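PDB 6NHX: ATP-dependent DNA ligase from Mycobacterium tuberculosis, which seals double-strand breaks in duplex DNA, using ATP, in partnership with Ku during non-homologous end joining. Local coordinates for residues His73-Asp78 and Leu112-Arg117; Gly79-Leu84 and Thr102-Trp107; Thr191-Ile196 and Val273-Tyr278; Gly209-Gly214 and Val227-Ser232. The protein carries 1 engineered substitution. All blocks are in the same frame, centred on the assembly; numbering follows the deposited sequence.

Interaction 1 of 4, residues His73-Asp78 and Leu112-Arg117; sequences HHVVLD and LYLDGR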
loop_
_atom_site.group_PDB
_atom_site.type_symbol
_atom_site.label_atom_id
_atom_site.label_comp_id
_atom_site.label_asym_id
_atom_site.label_seq_id
_atom_site.Cartn_x
_atom_site.Cartn_y
_atom_site.Cartn_z
ATOM N N HIS A 73 6.281 -25.839 12.538
ATOM C CA HIS A 73 6.310 -25.696 11.091
ATOM C C HIS A 73 7.537 -24.914 10.633
ATOM O O HIS A 73 8.110 -24.101 11.364
ATOM C CB HIS A 73 5.064 -24.952 10.600
ATOM C CG HIS A 73 3.797 -25.744 10.683
ATOM N ND1 HIS A 73 3.528 -26.812 9.855
ATOM C CD2 HIS A 73 2.712 -25.605 11.481
ATOM C CE1 HIS A 73 2.339 -27.307 10.151
ATOM N NE2 HIS A 73 1.820 -26.588 11.128
ATOM N N HIS A 74 7.909 -25.137 9.373
ATOM C CA HIS A 74 8.849 -24.268 8.674
ATOM C C HIS A 74 8.128 -23.771 7.429
ATOM O O HIS A 74 7.843 -24.562 6.524
ATOM C CB HIS A 74 10.121 -25.024 8.309
ATOM C CG HIS A 74 11.084 -24.231 7.481
ATOM N ND1 HIS A 74 12.183 -24.806 6.878
ATOM C CD2 HIS A 74 11.117 -22.919 7.152
ATOM C CE1 HIS A 74 12.846 -23.879 6.209
ATOM N NE2 HIS A 74 12.220 -22.727 6.356
ATOM N N VAL A 75 7.790 -22.481 7.398
ATOM C CA VAL A 75 7.016 -21.931 6.292
ATOM C C VAL A 75 7.622 -20.629 5.792
ATOM O O VAL A 75 8.317 -19.912 6.522
ATOM C CB VAL A 75 5.521 -21.711 6.625
ATOM C CG1 VAL A 75 4.837 -23.024 6.953
ATOM C CG2 VAL A 75 5.366 -20.701 7.753
ATOM N N VAL A 76 7.354 -20.333 4.526
ATOM C CA VAL A 76 7.580 -19.012 3.959
ATOM C C VAL A 76 6.241 -18.505 3.452
ATOM O O VAL A 76 5.579 -19.168 2.645
ATOM C CB VAL A 76 8.624 -19.042 2.836
ATOM C CG1 VAL A 76 8.712 -17.684 2.161
ATOM C CG2 VAL A 76 9.982 -19.456 3.374
ATOM N N LEU A 77 5.829 -17.348 3.955
ATOM C CA LEU A 77 4.575 -16.720 3.586
ATOM C C LEU A 77 4.851 -15.415 2.864
ATOM O O LEU A 77 5.901 -14.788 3.037
ATOM C CB LEU A 77 3.746 -16.404 4.836
ATOM C CG LEU A 77 3.499 -17.625 5.717
ATOM C CD1 LEU A 77 3.351 -17.196 7.166
ATOM C CD2 LEU A 77 2.271 -18.359 5.239
ATOM N N ASP A 78 3.896 -15.031 2.034
ATOM C CA ASP A 78 3.860 -13.733 1.376
ATOM C C ASP A 78 2.597 -13.030 1.841
ATOM O O ASP A 78 1.542 -13.653 1.960
ATOM C CB ASP A 78 3.813 -13.957 -0.135
ATOM C CG ASP A 78 3.942 -12.677 -0.950
ATOM O OD1 ASP A 78 4.207 -11.585 -0.399
ATOM O OD2 ASP A 78 3.773 -12.785 -2.189
ATOM N N LEU A 112 4.810 -20.006 0.052
ATOM C CA LEU A 112 5.868 -20.323 -0.899
ATOM C C LEU A 112 6.693 -21.536 -0.511
ATOM O O LEU A 112 7.422 -22.069 -1.357
ATOM C CB LEU A 112 6.817 -19.128 -1.065
ATOM C CG LEU A 112 6.145 -17.784 -1.357
ATOM C CD1 LEU A 112 7.189 -16.720 -1.647
ATOM C CD2 LEU A 112 5.132 -17.900 -2.503
ATOM N N TYR A 113 6.603 -21.980 0.735
ATOM C CA TYR A 113 7.349 -23.131 1.209
ATOM C C TYR A 113 6.620 -23.634 2.439
ATOM O O TYR A 113 6.193 -22.836 3.283
ATOM C CB TYR A 113 8.777 -22.715 1.567
ATOM C CG TYR A 113 9.627 -23.829 2.134
ATOM C CD1 TYR A 113 9.595 -24.139 3.491
ATOM C CD2 TYR A 113 10.487 -24.558 1.319
ATOM C CE1 TYR A 113 10.364 -25.137 4.003
ATOM C CE2 TYR A 113 11.273 -25.565 1.830
ATOM C CZ TYR A 113 11.202 -25.854 3.179
ATOM O OH TYR A 113 11.967 -26.843 3.735
ATOM N N LEU A 114 6.468 -24.951 2.521
ATOM C CA LEU A 114 5.773 -25.567 3.650
ATOM C C LEU A 114 6.452 -26.887 3.978
ATOM O O LEU A 114 6.339 -27.849 3.207
ATOM C CB LEU A 114 4.302 -25.781 3.297
ATOM C CG LEU A 114 3.426 -26.579 4.267
ATOM C CD1 LEU A 114 3.317 -25.836 5.560
ATOM C CD2 LEU A 114 2.050 -26.812 3.669
ATOM N N ASP A 115 7.161 -26.915 5.108
ATOM C CA ASP A 115 7.605 -28.163 5.744
ATOM C C ASP A 115 8.304 -29.097 4.757
ATOM O O ASP A 115 8.001 -30.291 4.662
ATOM C CB ASP A 115 6.454 -28.872 6.464
ATOM C CG ASP A 115 5.878 -28.035 7.586
ATOM O OD1 ASP A 115 4.641 -28.002 7.747
ATOM O OD2 ASP A 115 6.657 -27.359 8.281
ATOM N N GLY A 116 9.253 -28.538 4.006
ATOM C CA GLY A 116 10.062 -29.312 3.089
ATOM C C GLY A 116 9.591 -29.276 1.661
ATOM O O GLY A 116 10.251 -29.874 0.801
ATOM N N ARG A 117 8.476 -28.615 1.382
ATOM C CA ARG A 117 7.949 -28.518 0.029
ATOM C C ARG A 117 8.012 -27.069 -0.425
ATOM O O ARG A 117 7.269 -26.215 0.075
ATOM C CB ARG A 117 6.516 -29.032 -0.062
ATOM C CG ARG A 117 6.429 -30.539 0.012
ATOM C CD ARG A 117 5.513 -30.964 1.115
ATOM N NE ARG A 117 4.145 -30.542 0.843
ATOM C CZ ARG A 117 3.261 -30.232 1.783
ATOM N NH1 ARG A 117 3.607 -30.298 3.060
ATOM N NH2 ARG A 117 2.035 -29.861 1.442
HETATM O O HOH W 1 11.077 -28.052 6.371
#

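Interaction 2 of 4, residues Gly79-Leu84 and Thr102-Trp107; sequences GEAVVL and TRVEFW. With ATP (adenosine-5'-triphosphate), chain B.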
loop_
_atom_site.group_PDB
_atom_site.type_symbol
_atom_site.label_atom_id
_atom_site.label_comp_id
_atom_site.label_asym_id
_atom_site.label_seq_id
_atom_site.Cartn_x
_atom_site.Cartn_y
_atom_site.Cartn_z
ATOM N N GLY A 79 2.696 -11.733 2.109
ATOM C CA GLY A 79 1.519 -11.001 2.520
ATOM C C GLY A 79 1.837 -9.546 2.755
ATOM O O GLY A 79 2.869 -9.038 2.313
ATOM N N GLU A 80 0.943 -8.892 3.491
ATOM C CA GLU A 80 1.028 -7.456 3.736
ATOM C C GLU A 80 1.031 -7.199 5.234
ATOM O O GLU A 80 0.180 -7.731 5.953
ATOM C CB GLU A 80 -0.180 -6.738 3.116
ATOM C CG GLU A 80 0.036 -5.263 2.841
ATOM C CD GLU A 80 0.541 -5.008 1.436
ATOM O OE1 GLU A 80 0.696 -5.980 0.674
ATOM O OE2 GLU A 80 0.776 -3.836 1.089
ATOM N N ALA A 81 1.973 -6.386 5.708
ATOM C CA ALA A 81 1.855 -5.823 7.046
ATOM C C ALA A 81 0.909 -4.634 6.965
ATOM O O ALA A 81 1.046 -3.786 6.081
ATOM C CB ALA A 81 3.221 -5.381 7.563
ATOM N N VAL A 82 -0.071 -4.595 7.870
ATOM C CA VAL A 82 -1.134 -3.603 7.821
ATOM C C VAL A 82 -1.389 -3.012 9.200
ATOM O O VAL A 82 -1.180 -3.655 10.241
ATOM C CB VAL A 82 -2.458 -4.148 7.240
ATOM C CG1 VAL A 82 -2.294 -4.570 5.785
ATOM C CG2 VAL A 82 -2.956 -5.313 8.110
ATOM N N VAL A 83 -1.866 -1.776 9.181
ATOM C CA VAL A 83 -2.448 -1.115 10.337
ATOM C C VAL A 83 -3.880 -0.777 9.962
ATOM O O VAL A 83 -4.119 -0.132 8.935
ATOM C CB VAL A 83 -1.664 0.156 10.726
ATOM C CG1 VAL A 83 -2.390 0.960 11.811
ATOM C CG2 VAL A 83 -0.246 -0.174 11.151
ATOM N N LEU A 84 -4.826 -1.192 10.796
ATOM C CA LEU A 84 -6.240 -1.010 10.509
ATOM C C LEU A 84 -6.731 0.343 11.012
ATOM O O LEU A 84 -6.363 0.785 12.105
ATOM C CB LEU A 84 -7.055 -2.136 11.158
ATOM C CG LEU A 84 -6.600 -3.558 10.814
ATOM C CD1 LEU A 84 -7.547 -4.596 11.420
ATOM C CD2 LEU A 84 -6.479 -3.742 9.295
ATOM N N THR A 102 1.172 1.372 18.077
ATOM C CA THR A 102 0.268 1.021 16.989
ATOM C C THR A 102 0.292 -0.480 16.749
ATOM O O THR A 102 1.361 -1.081 16.614
ATOM C CB THR A 102 0.699 1.745 15.718
ATOM O OG1 THR A 102 0.790 3.145 15.982
ATOM C CG2 THR A 102 -0.319 1.524 14.615
ATOM N N ARG A 103 -0.890 -1.078 16.659
ATOM C CA ARG A 103 -0.993 -2.501 16.368
ATOM C C ARG A 103 -0.752 -2.756 14.882
ATOM O O ARG A 103 -1.338 -2.088 14.028
ATOM C CB ARG A 103 -2.371 -3.021 16.785
ATOM C CG ARG A 103 -2.779 -2.585 18.189
ATOM C CD ARG A 103 -4.237 -2.915 18.503
ATOM N NE ARG A 103 -4.536 -4.338 18.364
ATOM C CZ ARG A 103 -4.153 -5.280 19.224
ATOM N NH1 ARG A 103 -3.447 -4.959 20.304
ATOM N NH2 ARG A 103 -4.482 -6.547 19.006
ATOM N N VAL A 104 0.135 -3.701 14.581
ATOM C CA VAL A 104 0.446 -4.125 13.221
ATOM C C VAL A 104 0.053 -5.589 13.072
ATOM O O VAL A 104 0.362 -6.409 13.947
ATOM C CB VAL A 104 1.942 -3.931 12.918
ATOM C CG1 VAL A 104 2.315 -4.526 11.557
ATOM C CG2 VAL A 104 2.312 -2.449 12.998
ATOM N N GLU A 105 -0.626 -5.917 11.977
ATOM C CA GLU A 105 -0.979 -7.287 11.633
ATOM C C GLU A 105 -0.245 -7.700 10.366
ATOM O O GLU A 105 0.126 -6.866 9.538
ATOM C CB GLU A 105 -2.482 -7.401 11.366
ATOM C CG GLU A 105 -3.326 -7.055 12.574
ATOM C CD GLU A 105 -4.774 -7.488 12.476
ATOM O OE1 GLU A 105 -5.084 -8.441 11.744
ATOM O OE2 GLU A 105 -5.612 -6.884 13.179
ATOM N N PHE A 106 -0.078 -9.004 10.201
ATOM C CA PHE A 106 0.369 -9.572 8.938
ATOM C C PHE A 106 -0.801 -10.323 8.322
ATOM O O PHE A 106 -1.357 -11.230 8.948
ATOM C CB PHE A 106 1.567 -10.492 9.145
ATOM C CG PHE A 106 2.030 -11.169 7.879
ATOM C CD1 PHE A 106 2.584 -10.440 6.828
ATOM C CD2 PHE A 106 1.893 -12.537 7.728
ATOM C CE1 PHE A 106 3.008 -11.075 5.675
ATOM C CE2 PHE A 106 2.310 -13.171 6.560
ATOM C CZ PHE A 106 2.867 -12.452 5.554
ATOM N N TRP A 107 -1.209 -9.908 7.122
ATOM C CA TRP A 107 -2.258 -10.592 6.376
ATOM C C TRP A 107 -1.581 -11.383 5.266
ATOM O O TRP A 107 -1.062 -10.800 4.306
ATOM C CB TRP A 107 -3.276 -9.605 5.805
ATOM C CG TRP A 107 -4.198 -9.017 6.869
ATOM C CD1 TRP A 107 -4.069 -9.138 8.224
ATOM C CD2 TRP A 107 -5.377 -8.218 6.654
ATOM N NE1 TRP A 107 -5.096 -8.474 8.866
ATOM C CE2 TRP A 107 -5.910 -7.905 7.922
ATOM C CE3 TRP A 107 -6.033 -7.745 5.517
ATOM C CZ2 TRP A 107 -7.064 -7.141 8.079
ATOM C CZ3 TRP A 107 -7.188 -6.980 5.683
ATOM C CH2 TRP A 107 -7.683 -6.678 6.949
HETATM P PG ATP B . 3.789 -1.645 -6.903
HETATM O O1G ATP B . 2.865 -2.573 -7.666
HETATM O O2G ATP B . 5.109 -1.343 -7.586
HETATM O O3G ATP B . 3.958 -2.063 -5.453
HETATM P PB ATP B . 2.248 0.547 -5.722
HETATM O O1B ATP B . 1.812 1.900 -6.221
HETATM O O2B ATP B . 2.971 0.399 -4.401
HETATM O O3B ATP B . 3.067 -0.191 -6.899
HETATM P PA ATP B . -0.538 -0.195 -6.031
HETATM O O1A ATP B . -0.616 0.224 -7.467
HETATM O O2A ATP B . -1.126 0.584 -4.883
HETATM O O3A ATP B . 1.001 -0.450 -5.693
HETATM O "O5'" ATP B . -0.927 -1.763 -5.927
HETATM C "C5'" ATP B . -1.196 -2.359 -4.661
HETATM C "C4'" ATP B . 0.098 -2.777 -3.956
HETATM O "O4'" ATP B . -0.275 -3.554 -2.818
HETATM C "C3'" ATP B . 0.999 -3.653 -4.801
HETATM O "O3'" ATP B . 2.333 -3.540 -4.313
HETATM C "C2'" ATP B . 0.480 -5.020 -4.454
HETATM O "O2'" ATP B . 1.438 -6.056 -4.712
HETATM C "C1'" ATP B . 0.179 -4.897 -2.964
HETATM N N9 ATP B . -0.963 -5.738 -2.552
HETATM C C8 ATP B . -2.000 -5.353 -1.765
HETATM N N7 ATP B . -2.859 -6.387 -1.553
HETATM C C5 ATP B . -2.343 -7.447 -2.204
HETATM C C6 ATP B . -2.753 -8.829 -2.408
HETATM N N6 ATP B . -3.901 -9.279 -1.888
HETATM N N1 ATP B . -1.957 -9.614 -3.149
HETATM C C2 ATP B . -0.813 -9.182 -3.693
HETATM N N3 ATP B . -0.379 -7.919 -3.561
HETATM C C4 ATP B . -1.109 -7.026 -2.855
HETATM O O HOH W 2 -4.074 -2.442 13.349
#

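Interaction 3 of 4, residues Thr191-Ile196 and Val273-Tyr278; sequences TQEVVI and VAEVRY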
loop_
_atom_site.group_PDB
_atom_site.type_symbol
_atom_site.label_atom_id
_atom_site.label_comp_id
_atom_site.label_asym_id
_atom_site.label_seq_id
_atom_site.Cartn_x
_atom_site.Cartn_y
_atom_site.Cartn_z
ATOM N N THR A 191 -6.055 7.557 -8.925
ATOM C CA THR A 191 -4.982 8.041 -8.066
ATOM C C THR A 191 -4.028 8.906 -8.880
ATOM O O THR A 191 -3.853 8.707 -10.087
ATOM C CB THR A 191 -4.265 6.862 -7.386
ATOM O OG1 THR A 191 -5.211 6.157 -6.569
ATOM C CG2 THR A 191 -3.119 7.332 -6.508
ATOM N N GLN A 192 -3.461 9.919 -8.227
ATOM C CA GLN A 192 -2.548 10.845 -8.882
ATOM C C GLN A 192 -1.382 11.107 -7.941
ATOM O O GLN A 192 -1.595 11.382 -6.757
ATOM C CB GLN A 192 -3.270 12.161 -9.200
ATOM C CG GLN A 192 -2.388 13.263 -9.791
ATOM C CD GLN A 192 -1.795 12.883 -11.129
ATOM O OE1 GLN A 192 -2.522 12.496 -12.055
ATOM N NE2 GLN A 192 -0.467 12.989 -11.248
ATOM N N GLU A 193 -0.161 10.999 -8.463
ATOM C CA GLU A 193 1.015 11.461 -7.751
ATOM C C GLU A 193 1.075 12.981 -7.804
ATOM O O GLU A 193 0.816 13.608 -8.846
ATOM C CB GLU A 193 2.278 10.873 -8.375
ATOM C CG GLU A 193 2.338 9.359 -8.256
ATOM C CD GLU A 193 3.351 8.743 -9.191
ATOM O OE1 GLU A 193 4.130 9.488 -9.820
ATOM O OE2 GLU A 193 3.364 7.499 -9.295
ATOM N N VAL A 194 1.433 13.576 -6.669
ATOM C CA VAL A 194 1.551 15.025 -6.551
ATOM C C VAL A 194 2.808 15.345 -5.761
ATOM O O VAL A 194 3.351 14.499 -5.052
ATOM C CB VAL A 194 0.320 15.675 -5.878
ATOM C CG1 VAL A 194 -0.945 15.467 -6.709
ATOM C CG2 VAL A 194 0.145 15.129 -4.471
ATOM N N VAL A 195 3.292 16.575 -5.903
ATOM C CA VAL A 195 4.399 17.081 -5.097
ATOM C C VAL A 195 3.844 18.045 -4.056
ATOM O O VAL A 195 2.976 18.876 -4.363
ATOM C CB VAL A 195 5.468 17.748 -5.983
ATOM C CG1 VAL A 195 6.575 18.397 -5.141
ATOM C CG2 VAL A 195 6.043 16.731 -6.951
ATOM N N ILE A 196 4.314 17.919 -2.816
ATOM C CA ILE A 196 3.874 18.809 -1.749
ATOM C C ILE A 196 4.607 20.137 -1.859
ATOM O O ILE A 196 5.843 20.176 -1.899
ATOM C CB ILE A 196 4.112 18.161 -0.379
ATOM C CG1 ILE A 196 3.360 16.828 -0.295
ATOM C CG2 ILE A 196 3.683 19.117 0.709
ATOM C CD1 ILE A 196 3.712 16.008 0.942
ATOM N N VAL A 273 7.026 13.566 -2.885
ATOM C CA VAL A 273 5.909 13.047 -3.662
ATOM C C VAL A 273 4.914 12.390 -2.715
ATOM O O VAL A 273 5.292 11.710 -1.748
ATOM C CB VAL A 273 6.413 12.051 -4.725
ATOM C CG1 VAL A 273 5.268 11.477 -5.542
ATOM C CG2 VAL A 273 7.443 12.713 -5.618
ATOM N N ALA A 274 3.638 12.592 -2.982
ATOM C CA ALA A 274 2.556 11.907 -2.299
ATOM C C ALA A 274 1.590 11.366 -3.338
ATOM O O ALA A 274 1.610 11.760 -4.503
ATOM C CB ALA A 274 1.802 12.861 -1.381
ATOM N N GLU A 275 0.736 10.447 -2.913
ATOM C CA GLU A 275 -0.328 9.933 -3.756
ATOM C C GLU A 275 -1.660 10.343 -3.163
ATOM O O GLU A 275 -1.865 10.227 -1.947
ATOM C CB GLU A 275 -0.262 8.411 -3.855
ATOM C CG GLU A 275 0.211 7.920 -5.199
ATOM C CD GLU A 275 0.331 6.417 -5.244
ATOM O OE1 GLU A 275 0.517 5.871 -6.349
ATOM O OE2 GLU A 275 0.239 5.785 -4.173
ATOM N N VAL A 276 -2.551 10.838 -4.013
ATOM C CA VAL A 276 -3.898 11.163 -3.583
ATOM C C VAL A 276 -4.902 10.482 -4.503
ATOM O O VAL A 276 -4.625 10.210 -5.677
ATOM C CB VAL A 276 -4.124 12.686 -3.521
ATOM C CG1 VAL A 276 -3.116 13.331 -2.557
ATOM C CG2 VAL A 276 -3.999 13.284 -4.885
ATOM N N ARG A 277 -6.068 10.187 -3.953
ATOM C CA ARG A 277 -7.205 9.732 -4.732
ATOM C C ARG A 277 -8.027 10.943 -5.138
ATOM O O ARG A 277 -8.001 11.977 -4.479
ATOM C CB ARG A 277 -8.081 8.822 -3.882
ATOM C CG ARG A 277 -7.335 7.658 -3.228
ATOM C CD ARG A 277 -8.275 6.854 -2.360
ATOM N NE ARG A 277 -7.559 5.974 -1.443
ATOM C CZ ARG A 277 -7.154 6.340 -0.237
ATOM N NH1 ARG A 277 -7.390 7.571 0.210
ATOM N NH2 ARG A 277 -6.512 5.468 0.520
ATOM N N TYR A 278 -8.759 10.809 -6.239
ATOM C CA TYR A 278 -9.577 11.915 -6.710
ATOM C C TYR A 278 -10.659 11.345 -7.606
ATOM O O TYR A 278 -10.535 10.236 -8.137
ATOM C CB TYR A 278 -8.734 12.964 -7.463
ATOM C CG TYR A 278 -8.250 12.478 -8.808
ATOM C CD1 TYR A 278 -8.918 12.822 -9.977
ATOM C CD2 TYR A 278 -7.130 11.659 -8.911
ATOM C CE1 TYR A 278 -8.489 12.368 -11.196
ATOM C CE2 TYR A 278 -6.692 11.195 -10.133
ATOM C CZ TYR A 278 -7.375 11.553 -11.273
ATOM O OH TYR A 278 -6.938 11.089 -12.489
HETATM O O HOH W 3 -4.503 10.177 -12.180
#

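Interaction 4 of 4, residues Gly209-Gly214 and Val227-Ser232; sequences GSLLMG and VGTGLS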
loop_
_atom_site.group_PDB
_atom_site.type_symbol
_atom_site.label_atom_id
_atom_site.label_comp_id
_atom_site.label_asym_id
_atom_site.label_seq_id
_atom_site.Cartn_x
_atom_site.Cartn_y
_atom_site.Cartn_z
ATOM N N GLY A 209 -2.920 19.933 9.248
ATOM C CA GLY A 209 -4.292 19.750 8.808
ATOM C C GLY A 209 -4.405 19.345 7.353
ATOM O O GLY A 209 -5.258 18.528 6.992
ATOM N N SER A 210 -3.542 19.888 6.502
ATOM C CA SER A 210 -3.748 19.726 5.076
ATOM C C SER A 210 -2.464 20.076 4.344
ATOM O O SER A 210 -1.568 20.729 4.886
ATOM C CB SER A 210 -4.888 20.623 4.590
ATOM O OG SER A 210 -4.623 21.978 4.914
ATOM N N LEU A 211 -2.403 19.633 3.099
ATOM C CA LEU A 211 -1.235 19.808 2.257
ATOM C C LEU A 211 -1.678 20.475 0.971
ATOM O O LEU A 211 -2.748 20.170 0.433
ATOM C CB LEU A 211 -0.584 18.466 1.938
ATOM C CG LEU A 211 -0.053 17.733 3.168
ATOM C CD1 LEU A 211 0.317 16.340 2.788
ATOM C CD2 LEU A 211 1.148 18.442 3.721
ATOM N N LEU A 212 -0.843 21.379 0.488
ATOM C CA LEU A 212 -1.083 22.082 -0.760
ATOM C C LEU A 212 -0.265 21.362 -1.827
ATOM O O LEU A 212 0.967 21.318 -1.738
ATOM C CB LEU A 212 -0.675 23.548 -0.616
ATOM C CG LEU A 212 -1.570 24.419 0.291
ATOM C CD1 LEU A 212 -3.050 24.263 -0.039
ATOM C CD2 LEU A 212 -1.335 24.185 1.792
ATOM N N MET A 213 -0.957 20.779 -2.806
ATOM C CA MET A 213 -0.409 19.857 -3.790
ATOM C C MET A 213 -0.115 20.567 -5.097
ATOM O O MET A 213 -0.810 21.517 -5.470
ATOM C CB MET A 213 -1.450 18.781 -4.121
ATOM C CG MET A 213 -1.983 17.979 -2.949
ATOM S SD MET A 213 -3.330 16.918 -3.535
ATOM C CE MET A 213 -4.541 18.132 -4.036
ATOM N N GLY A 214 0.872 20.052 -5.830
ATOM C CA GLY A 214 1.123 20.559 -7.166
ATOM C C GLY A 214 1.674 19.513 -8.121
ATOM O O GLY A 214 2.207 18.474 -7.697
ATOM N N VAL A 227 -5.323 19.067 0.029
ATOM C CA VAL A 227 -5.728 17.720 0.422
ATOM C C VAL A 227 -5.688 17.642 1.938
ATOM O O VAL A 227 -4.645 17.888 2.555
ATOM C CB VAL A 227 -4.883 16.610 -0.239
ATOM C CG1 VAL A 227 -3.421 16.652 0.179
ATOM C CG2 VAL A 227 -5.495 15.232 0.046
ATOM N N GLY A 228 -6.829 17.332 2.542
ATOM C CA GLY A 228 -6.845 17.092 3.971
ATOM C C GLY A 228 -6.093 15.815 4.301
ATOM O O GLY A 228 -6.087 14.854 3.530
ATOM N N THR A 229 -5.437 15.812 5.461
ATOM C CA THR A 229 -4.686 14.633 5.881
ATOM C C THR A 229 -5.573 13.549 6.480
ATOM O O THR A 229 -5.172 12.382 6.495
ATOM C CB THR A 229 -3.597 15.009 6.893
ATOM O OG1 THR A 229 -4.207 15.502 8.094
ATOM C CG2 THR A 229 -2.664 16.071 6.318
ATOM N N GLY A 230 -6.764 13.899 6.955
ATOM C CA GLY A 230 -7.635 12.977 7.664
ATOM C C GLY A 230 -7.455 13.091 9.156
ATOM O O GLY A 230 -8.410 12.917 9.916
ATOM N N LEU A 231 -6.221 13.375 9.584
ATOM C CA LEU A 231 -5.841 13.642 10.970
ATOM C C LEU A 231 -5.754 12.383 11.820
ATOM O O LEU A 231 -6.769 11.831 12.243
ATOM C CB LEU A 231 -6.739 14.696 11.634
ATOM C CG LEU A 231 -6.860 16.064 10.955
ATOM C CD1 LEU A 231 -7.785 16.985 11.737
ATOM C CD2 LEU A 231 -5.497 16.717 10.776
ATOM N N SER A 232 -4.538 11.921 12.065
ATOM C CA SER A 232 -4.269 10.974 13.132
ATOM C C SER A 232 -3.803 11.648 14.406
ATOM O O SER A 232 -3.683 10.976 15.438
ATOM C CB SER A 232 -3.232 9.934 12.677
ATOM O OG SER A 232 -2.436 9.502 13.777
#

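Interaction 1 of 4, residues His73-Asp78 and Leu112-Arg117
The imidazole of H74 lies over CE1 of Y113, its ND1 3.4 Å from that carbon and the two ring planes inclined by 48°, where strand 74-82 of the five-stranded nucleotidyltransferase-domain sheet begins beside the end of antiparallel strand 105-114. Both side chains have CG anti to their backbone N, which turns the rings along the same side of the ladder. L112 and Y113 both face V76, a classic beta bulge: V76 N donates to Y113 O, while V76 O accepts from L112 N. On the other face, V75 CG1 and L114 CD1 meet snugly at 3.5 Å, and L134 of helix 124-136 covers V75. Past the strand end, a type I' turn from L114 to R117 presents the carboxylate of D115, which bridges two consecutive residues. Its OD2 accepts the backbone N of H74 at 2.8 Å, nearly along the C-O bond. OD1 takes H73 ND1 at 2.7 Å on its syn lone pair, with the acceptor only 5° out of the imidazole plane.

Interaction 2 of 4, residues Gly79-Leu84 and Thr102-Trp107
With CG anti to its carbonyl carbon (chi1 -73°), W107 lays its indole against V82, whose CG2, placed between the backbone N and the carbonyl carbon, rises over the five-membered ring. The methyl stands 3.8 Å from that ring's centroid, almost on its normal: a CH-pi contact made across antiparallel strands 74-82 and 105-114. L84 CD2 reaches the benzo part at W107 CZ2. Indole rotation is fixed at the rim as well, because NE1 donates to E105 OE1 at 2.9 Å, in the indole plane but from above the carboxylate. The pairs E80 with W107 and V82 with E105 are each joined by two backbone bonds. On the reverse face A81 CB meets V104 CG1, and the F106 ring lies beside G79, its CE1 3.5 Å from G79 CA. Where the strands separate, one water links L84 N to R103 O. E80 belongs to the ATP pocket, its OE1 3.6 Å from ATP N9. The carboxylate near the base thus comes from a backbone held by paired bonds, with aromatic groups packed alongside.

Interaction 3 of 4, residues Thr191-Ile196 and Val273-Tyr278
V194 and V276 form the close-packed side of this antiparallel ladder in the OB-fold domain: V194 CG1 approaches V276 CG2 crosswise at 4.2 Å, and V194 CG2 lies equally far from A274 CB. M213 of strand 208-217 closes over both valines. Beneath them four backbone bonds join Q192 to V276 and V194 to A274. The other face is looser and more polar toward T191, E193 and R277, which are partly exposed. There E193 and E275 run side by side, their CG atoms 4.0 Å apart, and T191 CG2 crosses E275 CG at 3.6 Å. The carboxylates would be expected to repel each other, yet K299 pairs with E193, and R296 and R293 with E275, which probably offsets the repulsion. R277, on the same face, salt-bridges E163, a likely manganese ligand. At the end of the ladder Y278, with CG between the backbone N and carbonyl carbon (chi1 71°), brings CE2 to within 3.7 Å of Q192 CB. A water in the plane of the Y278 ring lies 2.6 Å from its OH and also 2.6 Å from T191 O.

Interaction 4 of 4, residues Gly209-Gly214 and Val227-Ser232
V227 meets M213 and L211 at the start of the segment, where strand 220-228 returns along strand 208-217 to complete a beta hairpin of the OB-fold domain. Its CG1, between the backbone N and the carbonyl carbon (chi1 64°), lies 3.7 Å from M213 CG and 3.8 Å from L211 CB. M213, bent at chi3 (-64°), crosses the valine at about a right angle and puts SD 3.7 Å from V227 CB. Two backbone bonds clamp the L211 and V227 pair: V227 N gives to L211 O at 2.8 Å, nearly straight along the carbonyl, and L211 N gives to V227 O. M213 and V227 both also rest on V276, so the sulfur and the valine belong to the domain interior. G228 comes next, facing S210 in a non-hydrogen-bonded pair; S210 OG turns to R226. At T229 the chain leaves the strand, yet its N still donates to G209 O at 3.1 Å, and its OG1 bonds to V208 O. T229 CG2 sits 3.6 Å from G209 O. Beyond G230, the poorly ordered L231 lays CD2 3.8 Å from G209 CA, and its side chain also touches L236 of helix 235-243. The contact thus passes from a greasy, sulfur-containing interior grip at V227 to the polar bonds of T229 with G209 O and V208 O.

Overall arrangement
From the N terminus, strands 74-82 and 105-114 meet twice. Interaction 1 closes the longer loop near the far end of their ladder, and interaction 2 nests inside it, carrying the same ladder toward ATP; the two touch where L77 and D78 pack on F106. Both belong to the nucleotidyltransferase domain. The chain then enters the OB-fold domain, where interaction 3 ties strand 190-201 to strand 273-278 and closes a loop of 76 residues. Hairpin interaction 4 is nested within that loop and adjoins interaction 3 in a shared sheet. The two pairs stand in series without crossing; the centres of interactions 2 and 3 lie about 23 Å apart.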